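Local coordinates for uncharacterized protein (Pyrococcus furiosus, PDB 4XLZ), which probably removes an acetyl group from N,N'-diacetylchitobiose as a metal-dependent deacetylase of carbohydrate esterase family 14, at residues Glu38-Asp43 and Tyr109-Leu114; Asp43-Met48 and Lys210-His215; Pro144-Ser147 and His151-Thr154. All blocks are in the same frame, centred on the assembly; numbering follows the deposited sequence.

Contact 1 of 3, residues Glu38-Asp43 and Tyr109-Leu114. With CD (cadmium ion), chain G.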
ATOM      1  N   GLU A  38      17.241   1.689 -17.709  1.00 12.57           N
ATOM      2  CA  GLU A  38      18.251   1.696 -16.610  1.00 13.49           C
ATOM      3  C   GLU A  38      17.587   2.043 -15.326  1.00 13.05           C
ATOM      4  O   GLU A  38      16.806   2.980 -15.220  1.00 13.32           O
ATOM      5  CB  GLU A  38      19.452   2.664 -16.839  1.00 13.91           C
ATOM      6  CG  GLU A  38      18.965   4.096 -17.241  1.00 13.82           C
ATOM      7  CD  GLU A  38      20.139   5.043 -17.526  1.00 15.06           C
ATOM      8  OE1 GLU A  38      21.282   4.592 -17.501  1.00 15.39           O
ATOM      9  OE2 GLU A  38      19.908   6.300 -17.624  1.00 15.78           O
ATOM     10  N   PRO A  39      18.011   1.397 -14.264  1.00 11.92           N
ATOM     11  CA  PRO A  39      17.456   1.754 -12.928  1.00 12.24           C
ATOM     12  C   PRO A  39      17.872   3.118 -12.442  1.00 12.66           C
ATOM     13  O   PRO A  39      17.034   3.876 -11.914  1.00 13.20           O
ATOM     14  CB  PRO A  39      18.035   0.627 -11.979  1.00 12.34           C
ATOM     15  CG  PRO A  39      18.266  -0.577 -12.872  1.00 11.53           C
ATOM     16  CD  PRO A  39      18.702   0.062 -14.311  1.00 11.69           C
ATOM     17  N   HIS A  40      19.208   3.449 -12.668  1.00 13.43           N
ATOM     18  CA  HIS A  40      19.759   4.737 -12.219  1.00 13.66           C
ATOM     19  C   HIS A  40      20.549   5.326 -13.395  1.00 11.52           C
ATOM     20  O   HIS A  40      20.889   4.616 -14.321  1.00 14.26           O
ATOM     21  CB  HIS A  40      20.808   4.434 -11.078  1.00 13.34           C
ATOM     22  CG  HIS A  40      20.194   3.665  -9.966  1.00 12.42           C
ATOM     23  ND1 HIS A  40      20.672   2.388  -9.660  1.00 11.89           N
ATOM     24  CD2 HIS A  40      19.261   4.003  -9.042  1.00 14.32           C
ATOM     25  CE1 HIS A  40      19.986   1.956  -8.593  1.00 13.31           C
ATOM     26  NE2 HIS A  40      19.130   2.912  -8.198  1.00 12.52           N
ATOM     27  N   PRO A  41      20.782   6.661 -13.285  1.00 13.13           N
ATOM     28  CA  PRO A  41      21.637   7.300 -14.324  1.00 14.98           C
ATOM     29  C   PRO A  41      23.095   6.621 -14.187  1.00 15.34           C
ATOM     30  O   PRO A  41      23.656   6.500 -13.105  1.00 18.34           O
ATOM     31  CB  PRO A  41      21.763   8.756 -13.804  1.00 15.95           C
ATOM     32  CG  PRO A  41      20.502   8.954 -12.959  1.00 15.32           C
ATOM     33  CD  PRO A  41      20.387   7.596 -12.237  1.00 13.70           C
ATOM     34  N   ASP A  42      23.478   6.091 -15.289  1.00 14.76           N
ATOM     35  CA  ASP A  42      24.758   5.415 -15.531  1.00 14.53           C
ATOM     36  C   ASP A  42      24.657   3.954 -15.752  1.00 15.36           C
ATOM     37  O   ASP A  42      25.569   3.357 -16.273  1.00 15.63           O
ATOM     38  CB  ASP A  42      25.902   5.731 -14.559  1.00 14.93           C
ATOM     39  CG  ASP A  42      25.810   5.029 -13.170  1.00 18.36           C
ATOM     40  OD1 ASP A  42      25.142   3.974 -13.032  1.00 18.21           O
ATOM     41  OD2 ASP A  42      26.484   5.501 -12.175  1.00 17.30           O
ATOM     42  N   ASP A  43      23.456   3.357 -15.487  1.00 12.94           N
ATOM     43  CA  ASP A  43      23.490   1.920 -15.710  1.00 13.21           C
ATOM     44  C   ASP A  43      23.507   1.433 -17.169  1.00 13.39           C
ATOM     45  O   ASP A  43      24.049   0.369 -17.468  1.00 14.85           O
ATOM     46  CB  ASP A  43      22.185   1.217 -15.049  1.00 13.35           C
ATOM     47  CG  ASP A  43      22.282   1.128 -13.579  1.00 14.87           C
ATOM     48  OD1 ASP A  43      23.344   0.527 -13.081  1.00 14.11           O
ATOM     49  OD2 ASP A  43      21.464   1.673 -12.807  1.00 13.73           O
ATOM     50  N   TYR A 109      11.153   8.455 -10.412  1.00 12.06           N
ATOM     51  CA  TYR A 109      10.930   7.823  -9.066  1.00 12.87           C
ATOM     52  C   TYR A 109      12.212   8.022  -8.209  1.00 12.98           C
ATOM     53  O   TYR A 109      13.334   8.086  -8.778  1.00 13.96           O
ATOM     54  CB  TYR A 109      10.586   6.283  -9.214  1.00 12.20           C
ATOM     55  CG  TYR A 109       9.212   6.151  -9.885  1.00 10.88           C
ATOM     56  CD1 TYR A 109       8.086   6.322  -9.096  1.00 13.92           C
ATOM     57  CD2 TYR A 109       9.123   5.814 -11.205  1.00 13.07           C
ATOM     58  CE1 TYR A 109       6.803   6.266  -9.657  1.00 15.13           C
ATOM     59  CE2 TYR A 109       7.806   5.673 -11.813  1.00 13.48           C
ATOM     60  CZ  TYR A 109       6.728   5.969 -11.012  1.00 15.70           C
ATOM     61  OH  TYR A 109       5.491   5.937 -11.661  1.00 18.11           O
ATOM     62  N   ARG A 110      12.043   8.181  -6.921  1.00 12.22           N
ATOM     63  CA  ARG A 110      13.241   8.446  -6.129  1.00 11.26           C
ATOM     64  C   ARG A 110      14.063   7.147  -6.008  1.00 12.38           C
ATOM     65  O   ARG A 110      13.592   6.052  -5.756  1.00 12.47           O
ATOM     66  CB  ARG A 110      12.890   8.937  -4.729  1.00 12.78           C
ATOM     67  CG  ARG A 110      14.210   9.335  -3.967  1.00 12.93           C
ATOM     68  CD  ARG A 110      13.836  10.060  -2.614  1.00 13.15           C
ATOM     69  NE  ARG A 110      13.231  11.414  -2.956  1.00 13.82           N
ATOM     70  CZ  ARG A 110      12.701  12.213  -2.030  1.00 14.58           C
ATOM     71  NH1 ARG A 110      12.652  11.824  -0.752  1.00 16.04           N
ATOM     72  NH2 ARG A 110      12.183  13.386  -2.377  1.00 15.57           N
ATOM     73  N   ASP A 111      15.376   7.328  -6.176  1.00 11.58           N
ATOM     74  CA  ASP A 111      16.356   6.226  -5.934  1.00 11.53           C
ATOM     75  C   ASP A 111      16.156   5.606  -4.587  1.00 10.99           C
ATOM     76  O   ASP A 111      15.975   6.283  -3.591  1.00 12.66           O
ATOM     77  CB  ASP A 111      17.717   7.009  -5.997  1.00 13.20           C
ATOM     78  CG  ASP A 111      18.907   6.152  -5.881  1.00 15.31           C
ATOM     79  OD1 ASP A 111      18.918   4.907  -5.867  1.00 15.54           O
ATOM     80  OD2 ASP A 111      20.018   6.832  -5.836  1.00 14.25           O
ATOM     81  N   THR A 112      16.134   4.260  -4.637  1.00 11.59           N
ATOM     82  CA  THR A 112      15.923   3.334  -3.471  1.00 11.22           C
ATOM     83  C   THR A 112      14.417   3.190  -3.194  1.00 13.62           C
ATOM     84  O   THR A 112      14.059   2.442  -2.266  1.00 14.01           O
ATOM     85  CB  THR A 112      16.641   3.635  -2.141  1.00 12.99           C
ATOM     86  OG1 THR A 112      16.177   4.810  -1.478  1.00 12.40           O
ATOM     87  CG2 THR A 112      18.224   3.732  -2.437  1.00 12.40           C
ATOM     88  N   GLU A 113      13.579   3.876  -3.989  1.00 11.96           N
ATOM     89  CA  GLU A 113      12.116   3.937  -3.720  1.00 12.33           C
ATOM     90  C   GLU A 113      11.432   3.617  -5.022  1.00 12.39           C
ATOM     91  O   GLU A 113      10.178   3.955  -5.116  1.00 14.10           O
ATOM     92  CB  GLU A 113      11.699   5.317  -3.177  1.00 14.98           C
ATOM     93  CG  GLU A 113      12.583   5.668  -1.908  1.00 14.14           C
ATOM     94  CD  GLU A 113      12.158   6.899  -1.177  1.00 15.22           C
ATOM     95  OE1 GLU A 113      12.779   7.187  -0.140  1.00 16.08           O
ATOM     96  OE2 GLU A 113      11.239   7.694  -1.703  1.00 17.81           O
ATOM     97  N   LEU A 114      11.967   2.909  -5.978  1.00 11.87           N
ATOM     98  CA  LEU A 114      11.202   2.531  -7.173  1.00 11.34           C
ATOM     99  C   LEU A 114      10.056   1.591  -6.789  1.00 10.59           C
ATOM    100  O   LEU A 114      10.404   0.509  -6.297  1.00 12.12           O
ATOM    101  CB  LEU A 114      12.173   1.860  -8.176  1.00 13.00           C
ATOM    102  CG  LEU A 114      11.448   1.422  -9.475  1.00 11.72           C
ATOM    103  CD1 LEU A 114      10.850   2.674 -10.293  1.00 13.65           C
ATOM    104  CD2 LEU A 114      12.443   0.667 -10.394  1.00 11.52           C
TER
HETATM  105 CD    CD G 301      22.350   1.182 -10.721  1.00 14.67          CD
HETATM  106  O   HOH W   1      23.390   1.014  -8.362  1.00 23.54           O

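Contact 2 of 3, residues Asp43-Met48 and Lys210-His215. With CD (cadmium ion), chain G.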
ATOM      1  N   ASP A  43      23.456   3.357 -15.487  1.00 12.94           N
ATOM      2  CA  ASP A  43      23.490   1.920 -15.710  1.00 13.21           C
ATOM      3  C   ASP A  43      23.507   1.433 -17.169  1.00 13.39           C
ATOM      4  O   ASP A  43      24.049   0.369 -17.468  1.00 14.85           O
ATOM      5  CB  ASP A  43      22.185   1.217 -15.049  1.00 13.35           C
ATOM      6  CG  ASP A  43      22.282   1.128 -13.579  1.00 14.87           C
ATOM      7  OD1 ASP A  43      23.344   0.527 -13.081  1.00 14.11           O
ATOM      8  OD2 ASP A  43      21.464   1.673 -12.807  1.00 13.73           O
ATOM      9  N   CYS A  44      22.920   2.182 -18.097  1.00 13.69           N
ATOM     10  CA  CYS A  44      23.050   1.815 -19.533  1.00 14.32           C
ATOM     11  C   CYS A  44      24.560   1.883 -19.941  1.00 14.79           C
ATOM     12  O   CYS A  44      24.977   0.949 -20.628  1.00 15.97           O
ATOM     13  CB  CYS A  44      22.238   2.806 -20.400  1.00 16.60           C
ATOM     14  SG  CYS A  44      20.467   2.429 -20.270  1.00 21.64           S
ATOM     15  N   ALA A  45      25.213   2.969 -19.502  1.00 15.85           N
ATOM     16  CA  ALA A  45      26.638   3.061 -19.906  1.00 14.85           C
ATOM     17  C   ALA A  45      27.418   1.925 -19.281  1.00 16.27           C
ATOM     18  O   ALA A  45      28.279   1.320 -19.970  1.00 16.78           O
ATOM     19  CB  ALA A  45      27.244   4.372 -19.414  1.00 16.63           C
ATOM     20  N   ILE A  46      27.165   1.627 -18.002  1.00 14.23           N
ATOM     21  CA  ILE A  46      27.951   0.508 -17.347  1.00 15.54           C
ATOM     22  C   ILE A  46      27.612  -0.809 -17.911  1.00 17.80           C
ATOM     23  O   ILE A  46      28.504  -1.642 -18.235  1.00 19.63           O
ATOM     24  CB  ILE A  46      27.811   0.580 -15.834  1.00 15.73           C
ATOM     25  CG1 ILE A  46      28.316   1.882 -15.226  1.00 15.85           C
ATOM     26  CG2 ILE A  46      28.380  -0.726 -15.133  1.00 15.54           C
ATOM     27  CD1 ILE A  46      27.860   2.129 -13.777  1.00 18.18           C
ATOM     28  N   GLY A  47      26.299  -1.109 -18.022  1.00 17.17           N
ATOM     29  CA  GLY A  47      25.944  -2.459 -18.468  1.00 17.51           C
ATOM     30  C   GLY A  47      26.192  -2.731 -19.938  1.00 17.52           C
ATOM     31  O   GLY A  47      26.472  -3.873 -20.339  1.00 20.85           O
HETATM   32  N   MSE A  48      26.047  -1.691 -20.803  1.00 17.40           N
HETATM   33  CA  MSE A  48      26.016  -1.968 -22.229  1.00 16.66           C
HETATM   34  C   MSE A  48      26.460  -0.804 -23.087  1.00 15.62           C
HETATM   35  O   MSE A  48      26.054  -0.695 -24.197  1.00 18.60           O
HETATM   36  CB  MSE A  48      24.621  -2.522 -22.743  1.00 17.85           C
HETATM   37  CG  MSE A  48      23.441  -1.571 -22.416  1.00 16.67           C
HETATM   38 SE   MSE A  48      21.814  -2.193 -23.218  1.00 17.75          SE
HETATM   39  CE  MSE A  48      22.335  -2.177 -25.090  1.00 17.00           C
ATOM     40  N   LYS A 210      35.097   6.127 -20.757  1.00 18.01           N
ATOM     41  CA  LYS A 210      34.919   7.571 -20.712  1.00 19.20           C
ATOM     42  C   LYS A 210      33.415   7.958 -20.439  1.00 18.97           C
ATOM     43  O   LYS A 210      33.169   8.950 -19.683  1.00 18.19           O
ATOM     44  CB  LYS A 210      35.436   8.165 -22.052  1.00 19.73           C
ATOM     45  CG  LYS A 210      35.306   9.677 -22.085  1.00 23.94           C
ATOM     46  CD  LYS A 210      35.746  10.251 -23.525  1.00 27.43           C
ATOM     47  CE  LYS A 210      35.777  11.779 -23.362  1.00 35.35           C
ATOM     48  NZ  LYS A 210      35.935  12.313 -24.773  1.00 40.27           N
ATOM     49  N   ALA A 211      32.551   7.217 -21.142  1.00 17.48           N
ATOM     50  CA  ALA A 211      31.103   7.482 -20.929  1.00 17.87           C
ATOM     51  C   ALA A 211      30.682   7.168 -19.521  1.00 18.56           C
ATOM     52  O   ALA A 211      29.745   7.819 -18.951  1.00 17.98           O
ATOM     53  CB  ALA A 211      30.279   6.704 -22.004  1.00 17.93           C
ATOM     54  N   ILE A 212      31.291   6.156 -18.908  1.00 16.56           N
ATOM     55  CA  ILE A 212      31.009   5.916 -17.458  1.00 15.71           C
ATOM     56  C   ILE A 212      31.511   7.012 -16.528  1.00 16.50           C
ATOM     57  O   ILE A 212      30.848   7.540 -15.656  1.00 16.20           O
ATOM     58  CB  ILE A 212      31.535   4.497 -17.054  1.00 14.72           C
ATOM     59  CG1 ILE A 212      30.773   3.479 -17.923  1.00 15.88           C
ATOM     60  CG2 ILE A 212      31.421   4.297 -15.566  1.00 16.51           C
ATOM     61  CD1 ILE A 212      31.484   2.026 -17.816  1.00 16.60           C
ATOM     62  N   ARG A 213      32.816   7.446 -16.812  1.00 16.10           N
ATOM     63  CA  ARG A 213      33.390   8.443 -15.941  1.00 17.00           C
ATOM     64  C   ARG A 213      32.753   9.826 -16.079  1.00 14.64           C
ATOM     65  O   ARG A 213      32.918  10.661 -15.168  1.00 16.55           O
ATOM     66  CB  ARG A 213      34.969   8.513 -16.226  1.00 18.26           C
ATOM     67  CG  ARG A 213      35.694   7.380 -15.604  1.00 19.86           C
ATOM     68  CD  ARG A 213      37.098   7.855 -15.004  1.00 22.54           C
ATOM     69  NE  ARG A 213      36.902   8.532 -13.755  1.00 24.28           N
ATOM     70  CZ  ARG A 213      37.849   8.901 -12.882  1.00 22.82           C
ATOM     71  NH1 ARG A 213      39.208   8.695 -13.163  1.00 25.90           N
ATOM     72  NH2 ARG A 213      37.535   9.565 -11.828  1.00 22.82           N
ATOM     73  N   ALA A 214      31.983  10.022 -17.191  1.00 16.41           N
ATOM     74  CA  ALA A 214      31.209  11.239 -17.334  1.00 16.66           C
ATOM     75  C   ALA A 214      30.194  11.452 -16.147  1.00 16.80           C
ATOM     76  O   ALA A 214      29.817  12.601 -15.818  1.00 17.34           O
ATOM     77  CB  ALA A 214      30.437  11.244 -18.612  1.00 19.45           C
ATOM     78  N   HIS A 215      29.848  10.279 -15.485  1.00 16.97           N
ATOM     79  CA  HIS A 215      29.071  10.346 -14.244  1.00 16.39           C
ATOM     80  C   HIS A 215      29.994  10.626 -13.085  1.00 17.73           C
ATOM     81  O   HIS A 215      30.284   9.748 -12.210  1.00 16.81           O
ATOM     82  CB  HIS A 215      28.347   8.973 -14.083  1.00 16.04           C
ATOM     83  CG  HIS A 215      27.338   8.817 -15.145  1.00 15.80           C
ATOM     84  ND1 HIS A 215      25.984   9.164 -14.970  1.00 15.58           N
ATOM     85  CD2 HIS A 215      27.441   8.314 -16.386  1.00 16.23           C
ATOM     86  CE1 HIS A 215      25.349   8.901 -16.090  1.00 15.40           C
ATOM     87  NE2 HIS A 215      26.179   8.376 -16.997  1.00 17.57           N
TER
HETATM   88 CD    CD G 301      22.350   1.182 -10.721  1.00 14.67          CD
HETATM   89  O   HOH W   1      23.390   1.014  -8.362  1.00 23.54           O

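Contact 3 of 3, residues Pro144-Ser147 and His151-Thr154. With CD (cadmium ion), chain G.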
ATOM      1  N   PRO A 144      22.219 -13.522  -9.808  1.00 13.43           N
ATOM      2  CA  PRO A 144      22.395 -13.972  -8.424  1.00 13.24           C
ATOM      3  C   PRO A 144      22.995 -12.918  -7.535  1.00 13.21           C
ATOM      4  O   PRO A 144      23.925 -12.147  -7.964  1.00 13.73           O
ATOM      5  CB  PRO A 144      23.339 -15.225  -8.573  1.00 14.64           C
ATOM      6  CG  PRO A 144      22.992 -15.747 -10.024  1.00 16.05           C
ATOM      7  CD  PRO A 144      22.716 -14.441 -10.840  1.00 14.11           C
ATOM      8  N   TYR A 145      22.545 -12.844  -6.303  1.00 12.84           N
ATOM      9  CA  TYR A 145      23.011 -11.932  -5.261  1.00 12.54           C
ATOM     10  C   TYR A 145      22.772 -10.469  -5.523  1.00 13.54           C
ATOM     11  O   TYR A 145      23.243  -9.609  -4.775  1.00 14.59           O
ATOM     12  CB  TYR A 145      24.553 -12.186  -4.987  1.00 13.73           C
ATOM     13  CG  TYR A 145      24.741 -13.658  -4.495  1.00 14.01           C
ATOM     14  CD1 TYR A 145      24.247 -14.002  -3.241  1.00 15.49           C
ATOM     15  CD2 TYR A 145      25.352 -14.590  -5.330  1.00 14.65           C
ATOM     16  CE1 TYR A 145      24.377 -15.391  -2.810  1.00 15.52           C
ATOM     17  CE2 TYR A 145      25.547 -15.898  -4.903  1.00 14.43           C
ATOM     18  CZ  TYR A 145      24.992 -16.290  -3.658  1.00 15.42           C
ATOM     19  OH  TYR A 145      25.093 -17.612  -3.251  1.00 16.94           O
ATOM     20  N   GLU A 146      21.923 -10.158  -6.525  1.00 12.81           N
ATOM     21  CA  GLU A 146      21.591  -8.757  -6.757  1.00 12.48           C
ATOM     22  C   GLU A 146      20.805  -8.216  -5.588  1.00 12.60           C
ATOM     23  O   GLU A 146      19.661  -8.683  -5.374  1.00 13.25           O
ATOM     24  CB  GLU A 146      20.839  -8.574  -8.065  1.00 11.86           C
ATOM     25  CG  GLU A 146      20.420  -7.123  -8.297  1.00 11.90           C
ATOM     26  CD  GLU A 146      21.609  -6.119  -8.181  1.00 10.83           C
ATOM     27  OE1 GLU A 146      22.454  -6.264  -9.114  1.00 13.21           O
ATOM     28  OE2 GLU A 146      21.601  -5.318  -7.238  1.00 12.66           O
ATOM     29  N   SER A 147      21.328  -7.261  -4.857  1.00 11.70           N
ATOM     30  CA  SER A 147      20.763  -6.818  -3.594  1.00 12.32           C
ATOM     31  C   SER A 147      20.044  -5.445  -3.701  1.00 11.46           C
ATOM     32  O   SER A 147      19.554  -4.943  -2.669  1.00 12.33           O
ATOM     33  CB  SER A 147      21.834  -6.694  -2.553  1.00 12.86           C
ATOM     34  OG  SER A 147      22.326  -8.081  -2.379  1.00 16.26           O
ATOM     35  N   HIS A 151      17.203  -2.379  -8.979  1.00 11.49           N
ATOM     36  CA  HIS A 151      17.620  -3.171 -10.140  1.00 10.62           C
ATOM     37  C   HIS A 151      16.684  -4.362 -10.387  1.00 12.20           C
ATOM     38  O   HIS A 151      16.296  -4.581 -11.542  1.00 12.83           O
ATOM     39  CB  HIS A 151      19.068  -3.689  -9.839  1.00 12.35           C
ATOM     40  CG  HIS A 151      20.102  -2.661 -10.217  1.00 11.75           C
ATOM     41  ND1 HIS A 151      21.135  -2.983 -11.063  1.00 13.23           N
ATOM     42  CD2 HIS A 151      20.143  -1.325  -9.966  1.00 12.58           C
ATOM     43  CE1 HIS A 151      21.855  -1.838 -11.271  1.00 12.20           C
ATOM     44  NE2 HIS A 151      21.321  -0.859 -10.559  1.00 11.35           N
ATOM     45  N   ARG A 152      16.330  -5.119  -9.321  1.00 12.67           N
ATOM     46  CA  ARG A 152      15.462  -6.283  -9.538  1.00 12.85           C
ATOM     47  C   ARG A 152      14.079  -5.781 -10.097  1.00 12.54           C
ATOM     48  O   ARG A 152      13.587  -6.363 -11.072  1.00 12.30           O
ATOM     49  CB  ARG A 152      15.183  -6.956  -8.197  1.00 12.86           C
ATOM     50  CG  ARG A 152      16.441  -7.596  -7.577  1.00 13.78           C
ATOM     51  CD  ARG A 152      16.041  -8.399  -6.331  1.00 14.21           C
ATOM     52  NE  ARG A 152      15.514  -7.576  -5.238  1.00 13.73           N
ATOM     53  CZ  ARG A 152      16.087  -7.303  -4.110  1.00 14.46           C
ATOM     54  NH1 ARG A 152      17.382  -7.663  -3.878  1.00 14.98           N
ATOM     55  NH2 ARG A 152      15.460  -6.590  -3.200  1.00 14.29           N
ATOM     56  N   ARG A 153      13.586  -4.724  -9.491  1.00 11.35           N
ATOM     57  CA  ARG A 153      12.273  -4.234  -9.957  1.00 11.85           C
ATOM     58  C   ARG A 153      12.324  -3.704 -11.403  1.00 11.42           C
ATOM     59  O   ARG A 153      11.351  -3.941 -12.169  1.00 11.97           O
ATOM     60  CB  ARG A 153      11.728  -3.190  -9.019  1.00 10.85           C
ATOM     61  CG  ARG A 153      11.368  -3.820  -7.620  1.00 11.17           C
ATOM     62  CD  ARG A 153      11.045  -2.768  -6.596  1.00 10.59           C
ATOM     63  NE  ARG A 153      10.610  -3.472  -5.402  1.00 12.45           N
ATOM     64  CZ  ARG A 153       9.864  -2.903  -4.493  1.00 12.56           C
ATOM     65  NH1 ARG A 153       9.549  -1.558  -4.502  1.00 11.99           N
ATOM     66  NH2 ARG A 153       9.386  -3.724  -3.461  1.00 13.20           N
ATOM     67  N   THR A 154      13.432  -3.003 -11.785  1.00 11.53           N
ATOM     68  CA  THR A 154      13.463  -2.576 -13.162  1.00 11.19           C
ATOM     69  C   THR A 154      13.385  -3.730 -14.107  1.00 12.69           C
ATOM     70  O   THR A 154      12.702  -3.667 -15.178  1.00 12.17           O
ATOM     71  CB  THR A 154      14.784  -1.759 -13.348  1.00 11.13           C
ATOM     72  OG1 THR A 154      14.733  -0.579 -12.566  1.00 12.22           O
ATOM     73  CG2 THR A 154      14.910  -1.330 -14.844  1.00 12.23           C
TER
HETATM   74 CD    CD G 301      22.350   1.182 -10.721  1.00 14.67          CD
HETATM   75  O   HOH W   2      21.346  -5.712 -11.551  1.00 13.96           O
HETATM   76  O   HOH W   3      18.376  -6.944  -1.284  1.00 14.96           O
HETATM   77  O   HOH W   1      23.390   1.014  -8.362  1.00 23.54           O

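Contact 1 of 3, residues Glu38-Asp43 and Tyr109-Leu114
His40 and Asp111 meet at about a right angle. The carboxylate comes to the imidazole obliquely, its plane turned 56° from that of the ring. OD1 of Asp111 is the oxygen that touches, 3.1 Å from His40 NE2. It lies 3.3 Å from His40 CD2. The firmer polar partner of that NE2 is Asp150, just before the metal ligand His151. Asp111 too has a stronger partner outside the two segments: its OD2 accepts a hydrogen bond from the backbone N of Met72. With its CG swung anti to the backbone N (chi1 -176°), Asp111 sends OD1 across to the ring. Pro39 CB sits on one face of the imidazole, 3.9 Å above the plane and displaced toward the rim.

The other nitrogen does the coordination: His40 ND1 binds the cadmium at 2.3 Å. Asp43 grips the same ion with both oxygens, OD2 at 2.3 Å and OD1 at 2.6 Å. OD2 also takes the backbone N of His40 at 2.9 Å through its anti lone pair, while Tyr191 OH hydrogen-bonds to OD1, so each oxygen has a partner besides the metal. A type II turn from His40 to Asp43 brings both ligands to the ion. This is the His-Pro-Asp-Asp motif of the GlcNAc-PI de-N-acetylase family, whose relatives normally carry zinc here.

Both segments are loops leaving the C-terminal ends of parallel strands, 33-38 and 103-109. Strand 61-68 runs between those two in the sheet. His151 and Thr154 of helix 149-164 pack on Pro39, and Thr154 also on Leu114.

Contact 2 of 3, residues Asp43-Met48 and Lys210-His215
Ala45 and Ile212 are the nearest pair by CA atoms, 5.8 Å apart, where the first turn of helix 43-57 meets the end of helix 205-213. The bond from Gly47 N to Asp43 O (2.7 Å) starts helix 43-57 right at the metal ligand. On the other segment Ala214 N bonds to Lys210 O, four residues back, and His215 N to Ile212 O, three back.

No hydrogen bond joins the segments; Ile212 does most of the work by packing. Its CG1 lies against both the methyl of Ala45, 3.9 Å from CB, and the carbonyl oxygen of that residue. Ile212 CD1 rests on the neighbouring backbone, 3.9 Å from Ile46 CA. The helix to which Ala45 and Ile46 belong is one of those flanking the central parallel sheet of this Rossmann-like fold: Cys44 and the selenomethionine at Met48 pack on Cys36 of strand 33-38, while Ala45 and Ile46 serve the contact between helices.

Ile46 and Ile212 cross at about a right angle. Both carry CG1 anti to the carbonyl carbon (chi1 -60° and -61°). Ile46 CG1 rests against Ile212, with CG2 nearest at 3.9 Å and CG1 hardly farther. Leu231 of helix 221-240 packs on both isoleucines, and Phe219 does the same from a loop. Ser95, on helix 81-99, touches Ala45 and bonds to the carbonyl oxygen of Ala211.

Contact 3 of 3, residues Pro144-Ser147 and His151-Thr154
Direct hydrogen bonding between the segments comes down to Arg152 NH1, which donates a hydrogen bond to the backbone oxygen of Glu146 at 2.9 Å. The bond is fairly straight, 150° at the hydrogen. It lies in the carbonyl plane on a lone pair of the acceptor, and that oxygen sits at the edge of the guanidinium, near its plane. A bend at chi3 (-65°) folds the arginine back to get there. Its NH2 turns to Glu160 of a second subunit in a salt bridge, and Phe156 of that subunit makes a cation-pi contact, so one guanidinium pins the loop and the subunit interface together.

Two waters extend the polar network. Water 3 donates to Ser147 O and accepts from the same Arg152 NH1, at 2.9 Å from that nitrogen. Water 2 lies in the plane of the His151 ring, accepting from ND1 at 2.8 Å and donating to Glu146 OE1 at 2.7 Å. This spans a carboxylate and an imidazole whose planes are only 29° apart. Glu146 OE2 is also hydrogen-bonded to His259, and OE1 to the backbone N of Ile260, both of the second subunit.

Packing is modest: Glu146 CD lies 3.9 Å from His151 CB, and Glu146 CG lies 4.1 Å from Arg152 CG.

Coordination falls to His151 NE2, which binds cadmium at 2.3 Å with ND1 left to the water. Glu146 reaches this ligand through water 2, just outside the first shell of the metal in the probable active site.

The loop after strand 135-139 folds back here on the first turns of helix 149-164, and further along that helix Thr154 packs on Pro39 and Leu114, which follow strands 33-38 and 103-109.

Contacts 1 and 2 are buried; contact 3 is only partly so, and more of its residues lie within reach of a second subunit than in the other two. All three include a ligand of one cadmium ion: Asp43 belongs to contacts 1 and 2, His40 to contact 1 and His151 to contact 3. Their chemistry follows their place. Contact 1, at the ends of the strands, is polar and metal-centred; contact 2 is apolar packing between helices; contact 3 relies on an arginine and bridging waters. Asp42 and Pro41 lie on His215, tying contact 1 to contact 2, and Leu114 O probably bonds to Arg153 NH1, tying contact 1 to contact 3. Contacts 2 and 3 meet where Asp43 approaches His151.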